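Local coordinates for protein nitrite oxidoreductase subunit A (Kuenenia stuttgartiensis, PDB 7B04) that belongs to the molybdopterin oxidoreductase family and holds a molybdenum atom, two MD1 ligands and an iron/sulfur cluster, at residues T517-A522 with T549-Y554; S299-Q304 with K513-I518; L246-A251 with E587-P592; G238-N243 with G583-D588. All coordinates share one frame; numbering follows the deposited sequence.

Contact 1: T517-A522 with T549-Y554; sequences TIKPVA and TGNVGY
Asn551 lays its side-chain amide across the backbone of Val521 and against the aliphatic chain of Lys519. It is the centre of this contact and is buried. Its CG stands anti to the carbonyl carbon (chi1 -62°), which leads the amide over to the strand side. Asn551 CB rests 3.4 Å from Val521 O. Asn551 OD1 lies 3.5 Å from Val521 CB. At the other end of the amide, Asn551 ND2 sits 3.6 Å from Lys519 CG and equally close to CD. These are packing contacts, and no hydrogen bond joins this amide to 517-522.

Lys519 runs past the amide and bends at chi2 (-146°). Its tip then reaches the backbone of the loop. Lys519 NZ donates to Gly550 O at 3.2 Å. The donor stands above the carbonyl plane, so the bond does not follow a lone pair. The preceding carbonyl is also near, with Lys519 CE 3.2 Å from Thr549 O, but NZ makes no hydrogen bond to it. The hydroxyl of Thr549 bonds back to Pro545 O in helix 544-548.

Strand 521-525, the helices after it and strand 558-561 form a beta-alpha-beta crossover of the parallel sheet. Residues 517-520 lead into its first strand, through a cis peptide before Pro520. Residues 549-554 lead toward its last. Gly550 is the first residue after helix 544-548 to leave helical phi/psi, with positive phi. The carbonyl ends just past this helix would probably favour the positive charge of Lys519.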
loop_
_atom_site.group_PDB
_atom_site.type_symbol
_atom_site.label_atom_id
_atom_site.label_comp_id
_atom_site.label_asym_id
_atom_site.label_seq_id
_atom_site.Cartn_x
_atom_site.Cartn_y
_atom_site.Cartn_z
ATOM N N THR B 517 -12.306 -23.556 24.654
ATOM C CA THR B 517 -13.412 -22.908 25.366
ATOM C C THR B 517 -14.255 -21.985 24.487
ATOM O O THR B 517 -15.301 -21.507 24.941
ATOM C CB THR B 517 -12.923 -22.132 26.607
ATOM O OG1 THR B 517 -12.581 -20.786 26.236
ATOM C CG2 THR B 517 -11.809 -22.837 27.352
ATOM N N ILE B 518 -13.799 -21.643 23.281
ATOM C CA ILE B 518 -14.503 -20.693 22.419
ATOM C C ILE B 518 -15.016 -21.368 21.145
ATOM O O ILE B 518 -14.364 -22.254 20.577
ATOM C CB ILE B 518 -13.606 -19.496 22.053
ATOM C CG1 ILE B 518 -12.993 -18.915 23.330
ATOM C CG2 ILE B 518 -14.403 -18.433 21.321
ATOM C CD1 ILE B 518 -12.446 -17.515 23.200
ATOM N N LYS B 519 -16.226 -20.969 20.725
ATOM C CA LYS B 519 -16.828 -21.274 19.425
ATOM C C LYS B 519 -17.392 -19.972 18.859
ATOM O O LYS B 519 -17.986 -19.192 19.617
ATOM C CB LYS B 519 -17.941 -22.320 19.580
ATOM C CG LYS B 519 -17.436 -23.763 19.601
ATOM C CD LYS B 519 -18.418 -24.723 18.942
ATOM C CE LYS B 519 -17.935 -26.164 19.030
ATOM N NZ LYS B 519 -18.688 -27.030 18.082
ATOM N N PRO B 520 -17.247 -19.694 17.546
ATOM C CA PRO B 520 -16.401 -20.288 16.511
ATOM C C PRO B 520 -14.950 -19.885 16.614
ATOM O O PRO B 520 -14.620 -18.762 17.009
ATOM C CB PRO B 520 -16.998 -19.712 15.220
ATOM C CG PRO B 520 -18.380 -19.266 15.584
ATOM C CD PRO B 520 -18.156 -18.705 16.948
ATOM N N VAL B 521 -14.080 -20.836 16.303
ATOM C CA VAL B 521 -12.640 -20.624 16.252
ATOM C C VAL B 521 -12.235 -20.714 14.788
ATOM O O VAL B 521 -12.670 -21.631 14.076
ATOM C CB VAL B 521 -11.885 -21.661 17.104
ATOM C CG1 VAL B 521 -10.400 -21.697 16.742
ATOM C CG2 VAL B 521 -12.080 -21.380 18.584
ATOM N N ALA B 522 -11.418 -19.765 14.336
ATOM C CA ALA B 522 -10.948 -19.764 12.960
ATOM C C ALA B 522 -9.448 -19.528 12.935
ATOM O O ALA B 522 -8.935 -18.639 13.624
ATOM C CB ALA B 522 -11.653 -18.688 12.126
ATOM N N THR B 549 -12.254 -29.660 17.596
ATOM C CA THR B 549 -13.136 -28.759 18.324
ATOM C C THR B 549 -14.451 -28.489 17.608
ATOM O O THR B 549 -15.288 -27.753 18.141
ATOM C CB THR B 549 -12.423 -27.432 18.580
ATOM O OG1 THR B 549 -11.910 -26.923 17.341
ATOM C CG2 THR B 549 -11.279 -27.617 19.561
ATOM N N GLY B 550 -14.663 -29.071 16.433
ATOM C CA GLY B 550 -15.902 -28.875 15.702
ATOM C C GLY B 550 -16.095 -27.484 15.134
ATOM O O GLY B 550 -17.180 -26.904 15.254
ATOM N N ASN B 551 -15.055 -26.934 14.515
ATOM C CA ASN B 551 -15.089 -25.578 13.981
ATOM C C ASN B 551 -14.793 -25.546 12.484
ATOM O O ASN B 551 -14.087 -24.663 11.996
ATOM C CB ASN B 551 -14.134 -24.672 14.750
ATOM C CG ASN B 551 -14.509 -24.542 16.211
ATOM O OD1 ASN B 551 -13.662 -24.669 17.096
ATOM N ND2 ASN B 551 -15.784 -24.283 16.472
ATOM N N VAL B 552 -15.283 -26.530 11.735
ATOM C CA VAL B 552 -15.189 -26.514 10.279
ATOM C C VAL B 552 -16.593 -26.658 9.706
ATOM O O VAL B 552 -17.331 -27.574 10.084
ATOM C CB VAL B 552 -14.265 -27.626 9.744
ATOM C CG1 VAL B 552 -14.374 -27.732 8.229
ATOM C CG2 VAL B 552 -12.829 -27.364 10.160
ATOM N N GLY B 553 -16.959 -25.753 8.799
ATOM C CA GLY B 553 -18.261 -25.770 8.169
ATOM C C GLY B 553 -19.297 -24.867 8.804
ATOM O O GLY B 553 -20.417 -24.780 8.283
ATOM N N TYR B 554 -18.966 -24.195 9.904
ATOM C CA TYR B 554 -19.887 -23.306 10.594
ATOM C C TYR B 554 -19.418 -21.865 10.445
ATOM O O TYR B 554 -18.216 -21.588 10.421
ATOM C CB TYR B 554 -19.993 -23.663 12.079
ATOM C CG TYR B 554 -20.348 -25.106 12.347
ATOM C CD1 TYR B 554 -21.664 -25.541 12.273
ATOM C CD2 TYR B 554 -19.368 -26.033 12.679
ATOM C CE1 TYR B 554 -21.995 -26.860 12.520
ATOM C CE2 TYR B 554 -19.690 -27.355 12.928
ATOM C CZ TYR B 554 -21.005 -27.761 12.847
ATOM O OH TYR B 554 -21.330 -29.074 13.093
#

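Contact 2: S299-Q304 with K513-I518; sequences SKLLIQ and KDIATI
Helix 513-517 runs obliquely against strand 301-304, at 140° between N-to-C directions, with their axes 9.6 Å apart at closest and the CA atoms of Leu301 and Ile518 nearest across the pair. This is the helix-on-sheet packing of an alpha/beta layer. The helix lies on one face of the parallel sheet and leads into strand 521-525, the neighbour of 301-304. Leu301 carries much of the contact. Its CG is anti to the backbone N (chi1 172°), which sends both methyl branches to the helix. Leu301 CD2 meets Asp514 CB at 3.7 Å, the two side chains crossing at about a right angle.

Lower on the same residue, Leu301 CB lies 3.8 Å from Ile518 CD1. Ile518 is the first residue past the helix, and its CG2 also touches Lys300 CB at 3.9 Å. The far end of Lys300 turns elsewhere: NZ bonds Arg326 O, and the residue makes a cation-pi contact with Phe364 of the subunit B chain. Asp514 offers its CB to the leucine, while its carboxylate has weak partners in Lys329 and Tyr346. No hydrogen bond links the two segments. Two residues along the strand, on the same face, Ile303 crosses Ile515 at about a right angle, with CD1 of Ile303 3.8 Å from CG1 of Ile515.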
loop_
_atom_site.group_PDB
_atom_site.type_symbol
_atom_site.label_atom_id
_atom_site.label_comp_id
_atom_site.label_asym_id
_atom_site.label_seq_id
_atom_site.Cartn_x
_atom_site.Cartn_y
_atom_site.Cartn_z
ATOM N N SER B 299 -16.394 -14.632 13.665
ATOM C CA SER B 299 -15.485 -15.380 14.525
ATOM C C SER B 299 -15.360 -14.720 15.893
ATOM O O SER B 299 -15.362 -13.491 16.009
ATOM C CB SER B 299 -14.107 -15.490 13.871
ATOM O OG SER B 299 -14.171 -16.213 12.653
ATOM N N LYS B 300 -15.252 -15.548 16.937
ATOM C CA LYS B 300 -15.061 -15.055 18.296
ATOM C C LYS B 300 -13.675 -15.314 18.876
ATOM O O LYS B 300 -13.280 -14.613 19.812
ATOM C CB LYS B 300 -16.132 -15.641 19.226
ATOM C CG LYS B 300 -17.539 -15.234 18.806
ATOM C CD LYS B 300 -17.655 -13.714 18.702
ATOM C CE LYS B 300 -19.025 -13.278 18.199
ATOM N NZ LYS B 300 -19.107 -11.801 17.993
ATOM N N LEU B 301 -12.941 -16.312 18.386
ATOM C CA LEU B 301 -11.498 -16.382 18.611
ATOM C C LEU B 301 -10.855 -16.621 17.258
ATOM O O LEU B 301 -10.992 -17.703 16.676
ATOM C CB LEU B 301 -11.099 -17.473 19.603
ATOM C CG LEU B 301 -9.570 -17.618 19.648
ATOM C CD1 LEU B 301 -8.939 -16.680 20.661
ATOM C CD2 LEU B 301 -9.148 -19.053 19.921
ATOM N N LEU B 302 -10.147 -15.611 16.778
ATOM C CA LEU B 302 -9.594 -15.591 15.435
ATOM C C LEU B 302 -8.075 -15.693 15.502
ATOM O O LEU B 302 -7.422 -14.829 16.094
ATOM C CB LEU B 302 -10.032 -14.318 14.727
ATOM C CG LEU B 302 -9.426 -14.200 13.357
ATOM C CD1 LEU B 302 -9.884 -15.413 12.642
ATOM C CD2 LEU B 302 -10.069 -13.028 12.769
ATOM N N ILE B 303 -7.519 -16.715 14.856
ATOM C CA ILE B 303 -6.095 -17.023 14.930
ATOM C C ILE B 303 -5.446 -16.750 13.580
ATOM O O ILE B 303 -5.960 -17.167 12.535
ATOM C CB ILE B 303 -5.866 -18.480 15.369
ATOM C CG1 ILE B 303 -6.411 -18.702 16.782
ATOM C CG2 ILE B 303 -4.386 -18.841 15.301
ATOM C CD1 ILE B 303 -6.576 -20.156 17.148
ATOM N N GLN B 304 -4.307 -16.058 13.611
ATOM C CA GLN B 304 -3.570 -15.656 12.418
ATOM C C GLN B 304 -2.145 -16.167 12.565
ATOM O O GLN B 304 -1.456 -15.805 13.525
ATOM C CB GLN B 304 -3.573 -14.127 12.249
ATOM C CG GLN B 304 -4.780 -13.549 11.525
ATOM C CD GLN B 304 -5.129 -12.149 12.006
ATOM O OE1 GLN B 304 -4.992 -11.835 13.189
ATOM N NE2 GLN B 304 -5.570 -11.299 11.086
ATOM N N LYS B 513 -6.048 -23.531 25.436
ATOM C CA LYS B 513 -7.302 -23.426 26.164
ATOM C C LYS B 513 -8.329 -22.640 25.362
ATOM O O LYS B 513 -9.434 -23.138 25.126
ATOM C CB LYS B 513 -7.060 -22.774 27.526
ATOM C CG LYS B 513 -8.251 -22.829 28.464
ATOM C CD LYS B 513 -7.900 -22.394 29.879
ATOM C CE LYS B 513 -9.090 -22.586 30.811
ATOM N NZ LYS B 513 -9.463 -24.024 30.935
ATOM N N ASP B 514 -7.921 -21.506 24.777
ATOM C CA ASP B 514 -8.873 -20.652 24.067
ATOM C C ASP B 514 -9.577 -21.407 22.948
ATOM O O ASP B 514 -10.790 -21.254 22.757
ATOM C CB ASP B 514 -8.172 -19.406 23.520
ATOM C CG ASP B 514 -7.962 -18.340 24.582
ATOM O OD1 ASP B 514 -8.772 -18.276 25.531
ATOM O OD2 ASP B 514 -6.987 -17.566 24.466
ATOM N N ILE B 515 -8.835 -22.228 22.200
ATOM C CA ILE B 515 -9.442 -23.026 21.137
ATOM C C ILE B 515 -10.509 -23.954 21.711
ATOM O O ILE B 515 -11.549 -24.194 21.084
ATOM C CB ILE B 515 -8.352 -23.806 20.377
ATOM C CG1 ILE B 515 -7.404 -22.839 19.664
ATOM C CG2 ILE B 515 -8.972 -24.773 19.382
ATOM C CD1 ILE B 515 -6.148 -23.501 19.145
ATOM N N ALA B 516 -10.276 -24.476 22.919
ATOM C CA ALA B 516 -11.179 -25.448 23.523
ATOM C C ALA B 516 -12.380 -24.822 24.231
ATOM O O ALA B 516 -13.394 -25.509 24.402
ATOM C CB ALA B 516 -10.413 -26.333 24.507
ATOM N N THR B 517 -12.306 -23.556 24.654
ATOM C CA THR B 517 -13.412 -22.908 25.366
ATOM C C THR B 517 -14.255 -21.985 24.487
ATOM O O THR B 517 -15.301 -21.507 24.941
ATOM C CB THR B 517 -12.923 -22.132 26.607
ATOM O OG1 THR B 517 -12.581 -20.786 26.236
ATOM C CG2 THR B 517 -11.809 -22.837 27.352
ATOM N N ILE B 518 -13.799 -21.643 23.281
ATOM C CA ILE B 518 -14.503 -20.693 22.419
ATOM C C ILE B 518 -15.016 -21.368 21.145
ATOM O O ILE B 518 -14.364 -22.254 20.577
ATOM C CB ILE B 518 -13.606 -19.496 22.053
ATOM C CG1 ILE B 518 -12.993 -18.915 23.330
ATOM C CG2 ILE B 518 -14.403 -18.433 21.321
ATOM C CD1 ILE B 518 -12.446 -17.515 23.200
#

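Contact 3: L246-A251 with E587-P592; sequences LAIVDA and EDVFKP
Phe590, Ile248 and Val589 bury the most surface where helix 238-254 meets the loop after helix 582-585. The loop turns through an Asx turn at Asp588. Val589, inside the turn, points at the helix, and the ring of Phe590, at its end, reaches over to it. Phe590 CG lies anti to the carbonyl carbon (chi1 -71°), and the ring extends to the helix surface. There it slides past Ile248 in the opposite direction. Ile248 CG1 makes an off-centre CH-pi contact, 4.2 Å from the ring centroid of Phe590. The methyls of Ala247 and Ala251, one turn apart, lie at the ring edge. The nearer one, Ala247 CB, is 4.0 Å from Phe590 CE2.

Ile248 also meets the other loop residue. Its CD1 is 3.5 Å from Val589 CG1, and its CG1 is almost as close. The contact is wholly apolar, with no hydrogen bond between the segments. Arg753 of helix 753-757 packs against both Ile248 and Phe590, so a second helix joins the cluster. The loop is also tied down by polar links: Val589 O accepts from Asn757 ND2, and the carboxylate of Asp588 forms a salt bridge with Arg608. In the Asx turn itself, Phe590 N donates to Asp588 OD1 at 3.2 Å, from above the carboxylate plane.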
loop_
_atom_site.group_PDB
_atom_site.type_symbol
_atom_site.label_atom_id
_atom_site.label_comp_id
_atom_site.label_asym_id
_atom_site.label_seq_id
_atom_site.Cartn_x
_atom_site.Cartn_y
_atom_site.Cartn_z
ATOM N N LEU B 246 -3.355 -23.350 -30.962
ATOM C CA LEU B 246 -2.099 -23.753 -31.583
ATOM C C LEU B 246 -2.106 -25.200 -32.053
ATOM O O LEU B 246 -1.166 -25.611 -32.741
ATOM C CB LEU B 246 -0.939 -23.528 -30.617
ATOM C CG LEU B 246 -0.625 -22.059 -30.347
ATOM C CD1 LEU B 246 0.445 -21.955 -29.293
ATOM C CD2 LEU B 246 -0.190 -21.355 -31.622
ATOM N N ALA B 247 -3.127 -25.980 -31.688
ATOM C CA ALA B 247 -3.270 -27.315 -32.254
ATOM C C ALA B 247 -3.367 -27.264 -33.774
ATOM O O ALA B 247 -2.894 -28.181 -34.454
ATOM C CB ALA B 247 -4.494 -28.012 -31.660
ATOM N N ILE B 248 -3.981 -26.210 -34.320
ATOM C CA ILE B 248 -4.040 -26.053 -35.773
ATOM C C ILE B 248 -2.638 -25.922 -36.350
ATOM O O ILE B 248 -2.307 -26.537 -37.371
ATOM C CB ILE B 248 -4.909 -24.843 -36.156
ATOM C CG1 ILE B 248 -6.322 -24.976 -35.593
ATOM C CG2 ILE B 248 -4.971 -24.698 -37.668
ATOM C CD1 ILE B 248 -7.159 -23.728 -35.797
ATOM N N VAL B 249 -1.793 -25.105 -35.714
ATOM C CA VAL B 249 -0.425 -24.934 -36.195
ATOM C C VAL B 249 0.319 -26.261 -36.148
ATOM O O VAL B 249 1.122 -26.574 -37.035
ATOM C CB VAL B 249 0.306 -23.849 -35.382
ATOM C CG1 VAL B 249 1.494 -23.309 -36.165
ATOM C CG2 VAL B 249 -0.646 -22.727 -35.011
ATOM N N ASP B 250 0.058 -27.064 -35.114
ATOM C CA ASP B 250 0.652 -28.393 -35.041
ATOM C C ASP B 250 0.176 -29.265 -36.195
ATOM O O ASP B 250 0.954 -30.048 -36.754
ATOM C CB ASP B 250 0.317 -29.040 -33.698
ATOM C CG ASP B 250 1.042 -30.351 -33.487
ATOM O OD1 ASP B 250 2.266 -30.321 -33.239
ATOM O OD2 ASP B 250 0.388 -31.413 -33.562
ATOM N N ALA B 251 -1.103 -29.148 -36.560
ATOM C CA ALA B 251 -1.615 -29.874 -37.717
ATOM C C ALA B 251 -0.896 -29.454 -38.993
ATOM O O ALA B 251 -0.617 -30.289 -39.861
ATOM C CB ALA B 251 -3.122 -29.656 -37.850
ATOM N N GLU B 587 -12.870 -25.073 -25.459
ATOM C CA GLU B 587 -13.758 -25.281 -26.591
ATOM C C GLU B 587 -12.999 -25.986 -27.708
ATOM O O GLU B 587 -11.803 -25.756 -27.905
ATOM C CB GLU B 587 -14.310 -23.943 -27.085
ATOM C CG GLU B 587 -15.698 -24.016 -27.696
ATOM C CD GLU B 587 -15.950 -22.900 -28.692
ATOM O OE1 GLU B 587 -15.102 -22.699 -29.587
ATOM O OE2 GLU B 587 -16.990 -22.218 -28.577
ATOM N N ASP B 588 -13.693 -26.861 -28.432
ATOM C CA ASP B 588 -13.046 -27.603 -29.507
ATOM C C ASP B 588 -12.571 -26.637 -30.585
ATOM O O ASP B 588 -13.380 -25.957 -31.224
ATOM C CB ASP B 588 -13.999 -28.647 -30.089
ATOM C CG ASP B 588 -13.283 -29.674 -30.950
ATOM O OD1 ASP B 588 -12.094 -29.462 -31.269
ATOM O OD2 ASP B 588 -13.898 -30.699 -31.304
ATOM N N VAL B 589 -11.251 -26.577 -30.776
ATOM C CA VAL B 589 -10.672 -25.648 -31.741
ATOM C C VAL B 589 -11.145 -25.973 -33.149
ATOM O O VAL B 589 -11.452 -25.073 -33.941
ATOM C CB VAL B 589 -9.138 -25.675 -31.637
ATOM C CG1 VAL B 589 -8.518 -24.866 -32.751
ATOM C CG2 VAL B 589 -8.707 -25.142 -30.296
ATOM N N PHE B 590 -11.237 -27.256 -33.473
ATOM C CA PHE B 590 -11.635 -27.690 -34.801
ATOM C C PHE B 590 -13.148 -27.776 -34.924
ATOM O O PHE B 590 -13.660 -27.981 -36.030
ATOM C CB PHE B 590 -10.971 -29.031 -35.127
ATOM C CG PHE B 590 -9.492 -28.929 -35.371
ATOM C CD1 PHE B 590 -8.980 -28.962 -36.657
ATOM C CD2 PHE B 590 -8.614 -28.773 -34.312
ATOM C CE1 PHE B 590 -7.615 -28.875 -36.874
ATOM C CE2 PHE B 590 -7.248 -28.683 -34.524
ATOM C CZ PHE B 590 -6.750 -28.732 -35.808
ATOM N N LYS B 591 -13.872 -27.630 -33.811
ATOM C CA LYS B 591 -15.337 -27.600 -33.816
ATOM C C LYS B 591 -15.850 -26.445 -32.959
ATOM O O LYS B 591 -16.471 -26.657 -31.912
ATOM C CB LYS B 591 -15.894 -28.928 -33.312
ATOM C CG LYS B 591 -15.877 -30.065 -34.317
ATOM C CD LYS B 591 -15.881 -31.394 -33.572
ATOM C CE LYS B 591 -16.536 -32.489 -34.373
ATOM N NZ LYS B 591 -17.566 -31.933 -35.274
ATOM N N PRO B 592 -15.554 -25.197 -33.346
ATOM C CA PRO B 592 -16.049 -24.044 -32.583
ATOM C C PRO B 592 -17.472 -23.682 -32.980
ATOM O O PRO B 592 -17.904 -23.871 -34.123
ATOM C CB PRO B 592 -15.076 -22.929 -32.985
ATOM C CG PRO B 592 -14.836 -23.222 -34.419
ATOM C CD PRO B 592 -14.827 -24.745 -34.556
#

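Contact 4: G238-N243 with G583-D588; sequences GMYRFN and GWVAED
Arg241 NH1 donates to the backbone carbonyl of Trp584, 2.8 Å from its O, with an N-H...O angle of 145°. The bond lies near the guanidinium plane, while NH1 is tilted somewhat from the plane of the carbonyl. The contact joins helix 238-254 to the C-terminal end of the short helix 582-585, with Gly238 about 11 Å from a bound MD1. Arg241 NH2 adds a weak salt bridge to Glu587, reaching OE1 at 3.3 Å. The carboxylate is turned steeply against the guanidinium, at 65°, and also has a long, weak ion pair with Arg772. Arg241 NE bonds Asn757 O, so Trp584 and Glu587 of 583-588 and Asn757 from another part of the chain all hold the guanidinium, Glu587 only weakly.

The arginine chain is extended from CG to NE and crosses one face of the Trp584 indole at about a right angle. Arg241 CD makes a CH-pi contact over the six-membered ring of Trp584, 3.8 Å from its centroid. Beyond it the guanidinium lies almost parallel to the indole, 17° apart, with Trp584 CZ3 over one of its faces. Tyr769 meets the indole edge-to-face.

Further out, Tyr240 CB packs on Val585 CG1 at 3.8 Å, while the tyrosine hydroxyl bonds Trp267 O. Gly238 N lies in plane at the indole edge without bonding to NE1, and Gly238 CA approaches Trp584 CZ2 to 3.5 Å.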
loop_
_atom_site.group_PDB
_atom_site.type_symbol
_atom_site.label_atom_id
_atom_site.label_comp_id
_atom_site.label_asym_id
_atom_site.label_seq_id
_atom_site.Cartn_x
_atom_site.Cartn_y
_atom_site.Cartn_z
ATOM N N GLY B 238 -7.948 -15.726 -22.019
ATOM C CA GLY B 238 -7.950 -15.986 -23.445
ATOM C C GLY B 238 -6.634 -16.533 -23.953
ATOM O O GLY B 238 -6.595 -17.128 -25.034
ATOM N N MET B 239 -5.548 -16.335 -23.199
ATOM C CA MET B 239 -4.271 -16.938 -23.564
ATOM C C MET B 239 -4.360 -18.458 -23.565
ATOM O O MET B 239 -3.763 -19.121 -24.421
ATOM C CB MET B 239 -3.182 -16.470 -22.601
ATOM C CG MET B 239 -1.785 -16.939 -22.962
ATOM S SD MET B 239 -1.209 -16.214 -24.505
ATOM C CE MET B 239 -0.921 -14.529 -23.983
ATOM N N TYR B 240 -5.105 -19.031 -22.615
ATOM C CA TYR B 240 -5.317 -20.474 -22.623
ATOM C C TYR B 240 -6.092 -20.911 -23.858
ATOM O O TYR B 240 -5.869 -22.011 -24.377
ATOM C CB TYR B 240 -6.049 -20.916 -21.354
ATOM C CG TYR B 240 -5.232 -20.814 -20.085
ATOM C CD1 TYR B 240 -3.895 -20.438 -20.118
ATOM C CD2 TYR B 240 -5.797 -21.109 -18.852
ATOM C CE1 TYR B 240 -3.149 -20.347 -18.956
ATOM C CE2 TYR B 240 -5.058 -21.025 -17.688
ATOM C CZ TYR B 240 -3.738 -20.642 -17.744
ATOM O OH TYR B 240 -3.006 -20.556 -16.582
ATOM N N ARG B 241 -7.003 -20.065 -24.342
ATOM C CA ARG B 241 -7.683 -20.346 -25.600
ATOM C C ARG B 241 -6.710 -20.274 -26.769
ATOM O O ARG B 241 -6.777 -21.093 -27.694
ATOM C CB ARG B 241 -8.839 -19.364 -25.792
ATOM C CG ARG B 241 -9.768 -19.680 -26.949
ATOM C CD ARG B 241 -10.863 -18.628 -27.047
ATOM N NE ARG B 241 -11.800 -18.898 -28.134
ATOM C CZ ARG B 241 -12.921 -19.599 -27.996
ATOM N NH1 ARG B 241 -13.248 -20.107 -26.816
ATOM N NH2 ARG B 241 -13.715 -19.793 -29.040
ATOM N N PHE B 242 -5.801 -19.296 -26.746
ATOM C CA PHE B 242 -4.784 -19.192 -27.788
ATOM C C PHE B 242 -3.912 -20.441 -27.832
ATOM O O PHE B 242 -3.616 -20.963 -28.913
ATOM C CB PHE B 242 -3.929 -17.946 -27.563
ATOM C CG PHE B 242 -2.895 -17.719 -28.627
ATOM C CD1 PHE B 242 -3.250 -17.181 -29.853
ATOM C CD2 PHE B 242 -1.567 -18.045 -28.403
ATOM C CE1 PHE B 242 -2.299 -16.971 -30.835
ATOM C CE2 PHE B 242 -0.613 -17.839 -29.380
ATOM C CZ PHE B 242 -0.980 -17.301 -30.598
ATOM N N ASN B 243 -3.526 -20.889 -26.657
ATOM C CA ASN B 243 -2.689 -22.091 -26.512
ATOM C C ASN B 243 -3.451 -23.261 -27.114
ATOM O O ASN B 243 -2.863 -24.092 -27.766
ATOM C CB ASN B 243 -2.510 -22.365 -25.031
ATOM C CG ASN B 243 -1.518 -21.426 -24.420
ATOM O OD1 ASN B 243 -0.720 -20.860 -25.126
ATOM N ND2 ASN B 243 -1.546 -21.277 -23.121
ATOM N N GLY B 583 -15.803 -23.868 -21.227
ATOM C CA GLY B 583 -16.414 -23.321 -22.426
ATOM C C GLY B 583 -15.540 -22.290 -23.114
ATOM O O GLY B 583 -15.496 -22.219 -24.344
ATOM N N TRP B 584 -14.835 -21.474 -22.327
ATOM C CA TRP B 584 -13.978 -20.439 -22.894
ATOM C C TRP B 584 -12.600 -20.974 -23.274
ATOM O O TRP B 584 -12.082 -20.646 -24.347
ATOM C CB TRP B 584 -13.850 -19.283 -21.901
ATOM C CG TRP B 584 -12.812 -18.264 -22.252
ATOM C CD1 TRP B 584 -11.710 -17.933 -21.519
ATOM C CD2 TRP B 584 -12.782 -17.431 -23.417
ATOM N NE1 TRP B 584 -10.995 -16.950 -22.155
ATOM C CE2 TRP B 584 -11.632 -16.624 -23.323
ATOM C CE3 TRP B 584 -13.615 -17.290 -24.530
ATOM C CZ2 TRP B 584 -11.294 -15.692 -24.301
ATOM C CZ3 TRP B 584 -13.274 -16.365 -25.499
ATOM C CH2 TRP B 584 -12.126 -15.578 -25.378
ATOM N N VAL B 585 -11.993 -21.796 -22.416
ATOM C CA VAL B 585 -10.610 -22.218 -22.620
ATOM C C VAL B 585 -10.471 -23.598 -23.255
ATOM O O VAL B 585 -9.416 -23.891 -23.839
ATOM C CB VAL B 585 -9.824 -22.180 -21.293
ATOM C CG1 VAL B 585 -9.813 -20.772 -20.723
ATOM C CG2 VAL B 585 -10.408 -23.171 -20.299
ATOM N N ALA B 586 -11.490 -24.451 -23.167
ATOM C CA ALA B 586 -11.399 -25.817 -23.665
ATOM C C ALA B 586 -12.458 -26.102 -24.723
ATOM O O ALA B 586 -12.900 -27.241 -24.881
ATOM C CB ALA B 586 -11.506 -26.821 -22.518
ATOM N N GLU B 587 -12.870 -25.073 -25.459
ATOM C CA GLU B 587 -13.758 -25.281 -26.591
ATOM C C GLU B 587 -12.999 -25.986 -27.708
ATOM O O GLU B 587 -11.803 -25.756 -27.905
ATOM C CB GLU B 587 -14.310 -23.943 -27.085
ATOM C CG GLU B 587 -15.698 -24.016 -27.696
ATOM C CD GLU B 587 -15.950 -22.900 -28.692
ATOM O OE1 GLU B 587 -15.102 -22.699 -29.587
ATOM O OE2 GLU B 587 -16.990 -22.218 -28.577
ATOM N N ASP B 588 -13.693 -26.861 -28.432
ATOM C CA ASP B 588 -13.046 -27.603 -29.507
ATOM C C ASP B 588 -12.571 -26.637 -30.585
ATOM O O ASP B 588 -13.380 -25.957 -31.224
ATOM C CB ASP B 588 -13.999 -28.647 -30.089
ATOM C CG ASP B 588 -13.283 -29.674 -30.950
ATOM O OD1 ASP B 588 -12.094 -29.462 -31.269
ATOM O OD2 ASP B 588 -13.898 -30.699 -31.304
#

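Overall arrangement
The contacts form two pairs. Contacts 1 and 2 are nested along the chain inside the loops closed by contacts 3 and 4, and contact 2 lies on the opposite side of the chain's centre from them. Contacts 1 and 2 have centres about 8 Å apart and share Thr517 and Ile518. They build on neighbouring strands of one parallel sheet, where Ala522 probably bonds through its backbone to Leu301 and Ile303. Contacts 3 and 4 use helix 238-254 and share Glu587 and Asp588. The pairs stand about 41 to 53 Å apart between centres. Contacts 2, 3 and 4 are buried; contact 1 is only partly so. Contacts 2 and 3 are apolar, whereas contact 1 uses an exposed lysine and contact 4 an arginine at a helix end.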